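Local coordinates for tyrosine specific protein phosphatase, putative (Trypanosoma brucei, PDB 3M4U) that dephosphorylates the nucleolar protein NOPP44/46 and probably acts as a tyrosine-specific protein phosphatase, at residues F25-R30 and T258-V263; V178-V181 and P185-R188; A264-K267 and G272-Q275. All coordinates share one frame; numbering follows the deposited sequence.

Two of the three contacts form a continuous unit, while the third stands apart. Contacts 1 and 3 share helix 258-269 and have centres about 7 Å apart; their closest polar link is Q29 OE1 to K267 NZ, 2.7 Å and probably a hydrogen bond, and F25 of contact 1 also packs on V274 of contact 3. Contact 3 lies beside the phosphatase signature loop, which contains I233, and contact 1 packs against contact 3 and joins the N-terminal helix to it. Contact 2 is a hairpin end on the opposite side of the chain's centre, its own centre about 39 Å from that of contact 1 and about 32 Å from that of contact 3.

Contact 1 (F25-R30 and T258-V263); sequences FVQLQR and TVYSIV
L28 and Y260 carry a near-parallel helix-helix packing that lays the N-terminal helix 14-31 along helix 258-269 of the phosphatase fold. The axes of the two short segments approach to 10.9 Å and cross at -21°, a wide spacing bridged by a few long side chains. L28 reaches out with CG anti to its carbonyl carbon. CD2 lies over one face of the Y260 ring, 3.6 Å from the centroid and 21° off the normal, a CH-pi contact displaced toward CZ, the hydroxyl-bearing end. CD1 lies between the CE1 side of the ring and V263, 3.9 Å from V263 CG1. The tyrosine swings across the gap because its CG is anti to the backbone N (chi1 -176°), and it slides past L28 in the opposite direction. Y280 of helix 277-290 touches L28, Y260 and V263 together and so closes the apolar part of the interface. On the more exposed side, Q27 runs out extended beyond CG and crosses the tyrosine at about a right angle, its amide steeply inclined to the ring, with OE1 2.8 Å from Y260 OH and CG 3.1 Å from that same oxygen.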
# COMPACT_ATOMS: atom_id res chain seq x y z
N PHE A 25 -10.55 1.03 -17.43
CA PHE A 25 -9.16 1.12 -17.01
C PHE A 25 -8.32 1.95 -17.98
O PHE A 25 -7.53 2.80 -17.55
CB PHE A 25 -8.55 -0.27 -16.80
CG PHE A 25 -7.25 -0.24 -16.05
CD1 PHE A 25 -7.22 0.21 -14.73
CD2 PHE A 25 -6.07 -0.65 -16.65
CE1 PHE A 25 -6.02 0.26 -14.02
CE2 PHE A 25 -4.85 -0.61 -15.95
CZ PHE A 25 -4.83 -0.15 -14.64
N VAL A 26 -8.50 1.70 -19.28
CA VAL A 26 -7.86 2.53 -20.30
C VAL A 26 -8.10 4.02 -20.02
O VAL A 26 -7.17 4.83 -20.06
CB VAL A 26 -8.39 2.18 -21.72
CG1 VAL A 26 -7.89 3.18 -22.76
CG2 VAL A 26 -8.01 0.74 -22.10
N GLN A 27 -9.35 4.36 -19.73
CA GLN A 27 -9.69 5.75 -19.41
C GLN A 27 -8.95 6.22 -18.15
O GLN A 27 -8.40 7.33 -18.11
CB GLN A 27 -11.20 5.93 -19.25
CG GLN A 27 -11.64 7.34 -18.83
CD GLN A 27 -13.17 7.55 -18.90
OE1 GLN A 27 -13.77 8.06 -17.96
NE2 GLN A 27 -13.78 7.17 -20.02
N LEU A 28 -8.95 5.37 -17.12
CA LEU A 28 -8.26 5.69 -15.87
C LEU A 28 -6.75 5.87 -16.10
O LEU A 28 -6.11 6.72 -15.46
CB LEU A 28 -8.55 4.63 -14.80
CG LEU A 28 -9.94 4.61 -14.14
CD1 LEU A 28 -10.19 3.30 -13.42
CD2 LEU A 28 -10.13 5.78 -13.21
N GLN A 29 -6.18 5.10 -17.02
CA GLN A 29 -4.75 5.19 -17.26
C GLN A 29 -4.34 6.53 -17.90
O GLN A 29 -3.29 7.11 -17.56
CB GLN A 29 -4.24 4.01 -18.07
CG GLN A 29 -4.18 2.69 -17.29
CD GLN A 29 -3.24 2.74 -16.07
OE1 GLN A 29 -3.42 3.56 -15.16
NE2 GLN A 29 -2.26 1.85 -16.04
N ARG A 30 -5.17 7.04 -18.80
CA ARG A 30 -4.85 8.29 -19.47
C ARG A 30 -5.34 9.49 -18.67
O ARG A 30 -5.06 10.63 -19.01
CB ARG A 30 -5.40 8.32 -20.91
CG ARG A 30 -6.91 8.17 -21.02
CD ARG A 30 -7.30 7.71 -22.42
NE ARG A 30 -6.40 6.65 -22.87
CZ ARG A 30 -6.22 6.30 -24.14
NH1 ARG A 30 -6.88 6.92 -25.11
NH2 ARG A 30 -5.37 5.32 -24.44
N THR A 258 -18.78 3.83 -8.23
CA THR A 258 -18.05 3.87 -6.95
C THR A 258 -16.59 3.44 -7.10
O THR A 258 -15.67 4.18 -6.74
CB THR A 258 -18.74 3.03 -5.86
OG1 THR A 258 -19.94 3.69 -5.44
CG2 THR A 258 -17.79 2.83 -4.66
N VAL A 259 -16.39 2.24 -7.65
CA VAL A 259 -15.06 1.71 -7.92
C VAL A 259 -14.26 2.66 -8.82
O VAL A 259 -13.12 3.00 -8.53
CB VAL A 259 -15.13 0.31 -8.55
CG1 VAL A 259 -13.77 -0.12 -9.08
CG2 VAL A 259 -15.66 -0.68 -7.52
N TYR A 260 -14.89 3.09 -9.90
CA TYR A 260 -14.21 3.95 -10.84
C TYR A 260 -13.65 5.22 -10.18
O TYR A 260 -12.51 5.63 -10.45
CB TYR A 260 -15.14 4.36 -11.97
CG TYR A 260 -14.40 5.16 -12.99
CD1 TYR A 260 -13.85 4.55 -14.12
CD2 TYR A 260 -14.17 6.53 -12.80
CE1 TYR A 260 -13.15 5.28 -15.05
CE2 TYR A 260 -13.47 7.26 -13.73
CZ TYR A 260 -12.96 6.64 -14.85
OH TYR A 260 -12.25 7.37 -15.77
N SER A 261 -14.46 5.86 -9.36
CA SER A 261 -14.08 7.13 -8.76
C SER A 261 -13.01 6.94 -7.71
O SER A 261 -12.07 7.74 -7.62
CB SER A 261 -15.29 7.82 -8.15
OG SER A 261 -16.23 8.14 -9.16
N ILE A 262 -13.16 5.88 -6.91
CA ILE A 262 -12.20 5.57 -5.88
C ILE A 262 -10.83 5.44 -6.53
O ILE A 262 -9.84 5.99 -6.02
CB ILE A 262 -12.55 4.27 -5.17
CG1 ILE A 262 -13.71 4.50 -4.22
CG2 ILE A 262 -11.34 3.75 -4.40
CD1 ILE A 262 -14.27 3.23 -3.63
N VAL A 263 -10.77 4.74 -7.65
CA VAL A 263 -9.49 4.56 -8.30
C VAL A 263 -9.00 5.87 -8.91
O VAL A 263 -7.81 6.20 -8.82
CB VAL A 263 -9.52 3.43 -9.33
CG1 VAL A 263 -8.21 3.40 -10.10
CG2 VAL A 263 -9.74 2.09 -8.65

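Contact 2 (V178-V181 and P185-R188); sequences VIHV and PMHR
Chi1 of H180 (-51°) and of M186 (-74°) each set CG opposite the residue's own carbonyl carbon, and the two side chains then run side by side in the same direction. M186 is extended beyond CG and follows the imidazole: its CG lies 3.3 Å from H180 CD2, obliquely to the ring, while CE arrives in the ring plane at the edge, 3.4 Å from NE2. The sulfur stays oblique to the ring as well, SD being 4.8 Å from the centroid. Closer to the backbone, M186 CB meets V178 CG1 at 3.8 Å.

These pairs flank the closing end of a beta hairpin. I179 and H187 form an antiparallel hydrogen-bonded pair, with I179 N to H187 O at 2.9 Å and almost straight (177°), and H187 N to I179 O at 3.0 Å. V178 and R188 follow as the non-hydrogen-bonded pair. Where the strands part, one water gives hydrogen bonds to I179 O and P185 O and accepts one from V181 N at 3.0 Å. The I179 carbonyl thus serves both H187 N and the water, which ties the two sides of the turn together past the last strand pair.

Strand 154-158 continues the sheet beyond V178 and H180, and the R188 guanidinium forms a salt bridge with D159. On the face carrying I179 and H187, opposite that of V178 and R188, both side chains pack against helix 103-112, and H187 NE2 bonds to V115 O in the loop that follows that helix.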
# COMPACT_ATOMS: atom_id res chain seq x y z
N VAL A 178 9.89 -2.32 17.61
CA VAL A 178 10.12 -1.06 18.30
C VAL A 178 11.20 -0.25 17.56
O VAL A 178 12.28 -0.77 17.24
CB VAL A 178 10.49 -1.26 19.79
CG1 VAL A 178 10.28 0.04 20.55
CG2 VAL A 178 9.65 -2.37 20.41
N ILE A 179 10.88 1.01 17.28
CA ILE A 179 11.80 1.93 16.62
C ILE A 179 12.36 2.90 17.64
O ILE A 179 11.60 3.58 18.34
CB ILE A 179 11.09 2.78 15.54
CG1 ILE A 179 10.39 1.92 14.49
CG2 ILE A 179 12.08 3.72 14.85
CD1 ILE A 179 9.49 2.75 13.55
N HIS A 180 13.69 2.99 17.71
CA HIS A 180 14.34 3.90 18.66
C HIS A 180 15.10 5.02 17.95
O HIS A 180 16.21 4.81 17.48
CB HIS A 180 15.30 3.14 19.56
CG HIS A 180 14.70 1.93 20.22
ND1 HIS A 180 14.57 0.72 19.57
CD2 HIS A 180 14.23 1.73 21.47
CE1 HIS A 180 14.04 -0.17 20.39
NE2 HIS A 180 13.82 0.42 21.55
N VAL A 181 14.49 6.20 17.88
CA VAL A 181 15.10 7.36 17.26
C VAL A 181 15.83 8.17 18.32
O VAL A 181 15.24 8.55 19.33
CB VAL A 181 14.02 8.27 16.62
CG1 VAL A 181 14.65 9.53 16.02
CG2 VAL A 181 13.22 7.50 15.59
N PRO A 185 11.37 9.15 22.38
CA PRO A 185 10.82 7.94 23.00
C PRO A 185 10.67 6.77 22.01
O PRO A 185 10.46 7.00 20.81
CB PRO A 185 9.43 8.39 23.46
CG PRO A 185 9.49 9.87 23.49
CD PRO A 185 10.42 10.27 22.41
N MET A 186 10.78 5.55 22.53
CA MET A 186 10.46 4.35 21.77
C MET A 186 9.13 4.53 21.08
O MET A 186 8.23 5.19 21.62
CB MET A 186 10.31 3.15 22.70
CG MET A 186 11.59 2.58 23.27
SD MET A 186 11.21 1.11 24.26
CE MET A 186 12.86 0.63 24.78
N HIS A 187 9.00 3.94 19.89
CA HIS A 187 7.71 3.87 19.21
C HIS A 187 7.45 2.45 18.76
O HIS A 187 8.24 1.87 18.01
CB HIS A 187 7.63 4.80 18.00
CG HIS A 187 6.33 4.71 17.27
ND1 HIS A 187 5.14 5.14 17.82
CD2 HIS A 187 6.02 4.21 16.05
CE1 HIS A 187 4.16 4.91 16.97
NE2 HIS A 187 4.67 4.35 15.88
N ARG A 188 6.37 1.87 19.25
CA ARG A 188 6.00 0.54 18.78
C ARG A 188 5.13 0.68 17.54
O ARG A 188 4.35 1.63 17.41
CB ARG A 188 5.30 -0.29 19.85
CG ARG A 188 4.84 0.47 21.06
CD ARG A 188 4.27 -0.49 22.10
NE ARG A 188 5.22 -1.54 22.49
CZ ARG A 188 5.71 -1.69 23.73
NH1 ARG A 188 5.32 -0.86 24.69
NH2 ARG A 188 6.57 -2.67 23.99
O HOH W 1 11.55 6.07 18.32

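Contact 3 (A264-K267 and G272-Q275); sequences AAMK and GMVQ
This is a buried contact between a helix and the loop that follows it: M266 and K267 near the C-terminal end of helix 258-269 hold residues 272-274, just before helix 277-290. By family resemblance the loop is probably the glutamine-bearing Q-loop of classical tyrosine phosphatases. It lies beside the signature loop, for V274 shares backbone hydrogen bonding with I233, and Q275 packs on I233 and H200.

The apolar half rests on M266. Its CB touches M273 CB at 3.9 Å, the two methionines crossing at about a right angle, and a bend at chi3 (-49°) turns CE onto V274 CG2, also 3.9 Å away. M273 CG, set opposite its own carbonyl carbon by chi1, sits 3.6 Å from M266 O; bends at chi2 and chi3 then bring CE to M266 SD. G272 lies at positive phi (107°), where a CB would crowd the preceding carbonyl oxygen.

The polar half belongs to K267. Its chain stays extended as far as CE, then turns at chi4 to bring NZ to two successive carbonyls, M273 O at 3.0 Å from above the carbonyl plane and V274 O at 3.2 Å with a smaller tilt. Q29 OE1 of helix 14-31 is a further acceptor for the same NZ. A buried ammonium group thus meets three neutral oxygens, which would probably stabilise its positive charge while binding helix, loop and N-terminal helix through one nitrogen.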
# COMPACT_ATOMS: atom_id res chain seq x y z
N ALA A 264 -9.91 6.62 -9.52
CA ALA A 264 -9.60 7.93 -10.11
C ALA A 264 -9.03 8.89 -9.06
O ALA A 264 -8.07 9.61 -9.33
CB ALA A 264 -10.84 8.55 -10.75
N ALA A 265 -9.63 8.89 -7.88
CA ALA A 265 -9.19 9.75 -6.80
C ALA A 265 -7.81 9.31 -6.33
O ALA A 265 -6.96 10.15 -6.03
CB ALA A 265 -10.17 9.72 -5.66
N MET A 266 -7.59 7.99 -6.29
CA MET A 266 -6.27 7.47 -5.91
C MET A 266 -5.18 7.88 -6.90
O MET A 266 -4.10 8.34 -6.50
CB MET A 266 -6.28 5.95 -5.69
CG MET A 266 -6.82 5.53 -4.32
SD MET A 266 -6.59 3.77 -3.97
CE MET A 266 -7.21 3.02 -5.49
N LYS A 267 -5.47 7.71 -8.19
CA LYS A 267 -4.49 8.05 -9.22
C LYS A 267 -4.15 9.54 -9.20
O LYS A 267 -3.04 9.94 -9.54
CB LYS A 267 -5.01 7.63 -10.58
CG LYS A 267 -4.99 6.13 -10.78
CD LYS A 267 -5.49 5.73 -12.15
CE LYS A 267 -5.12 4.29 -12.49
NZ LYS A 267 -3.66 4.10 -12.53
N GLY A 272 -0.22 6.50 -10.67
CA GLY A 272 -0.02 5.09 -10.97
C GLY A 272 -0.80 4.11 -10.10
O GLY A 272 -0.85 2.91 -10.39
N MET A 273 -1.38 4.60 -9.02
CA MET A 273 -2.14 3.72 -8.12
C MET A 273 -3.01 2.74 -8.91
O MET A 273 -3.88 3.16 -9.67
CB MET A 273 -2.97 4.55 -7.15
CG MET A 273 -2.12 5.36 -6.18
SD MET A 273 -1.28 4.31 -4.96
CE MET A 273 -2.52 4.29 -3.64
N VAL A 274 -2.75 1.45 -8.71
CA VAL A 274 -3.39 0.37 -9.48
C VAL A 274 -2.81 0.27 -10.90
O VAL A 274 -3.15 1.07 -11.77
CB VAL A 274 -4.92 0.49 -9.56
CG1 VAL A 274 -5.49 -0.81 -10.09
CG2 VAL A 274 -5.50 0.80 -8.19
N GLN A 275 -1.94 -0.72 -11.11
CA GLN A 275 -1.11 -0.75 -12.31
C GLN A 275 -1.69 -1.56 -13.45
O GLN A 275 -1.40 -1.29 -14.60
CB GLN A 275 0.28 -1.30 -12.01
CG GLN A 275 1.30 -0.26 -11.59
CD GLN A 275 2.65 -0.88 -11.24
OE1 GLN A 275 3.70 -0.24 -11.38
NE2 GLN A 275 2.62 -2.13 -10.77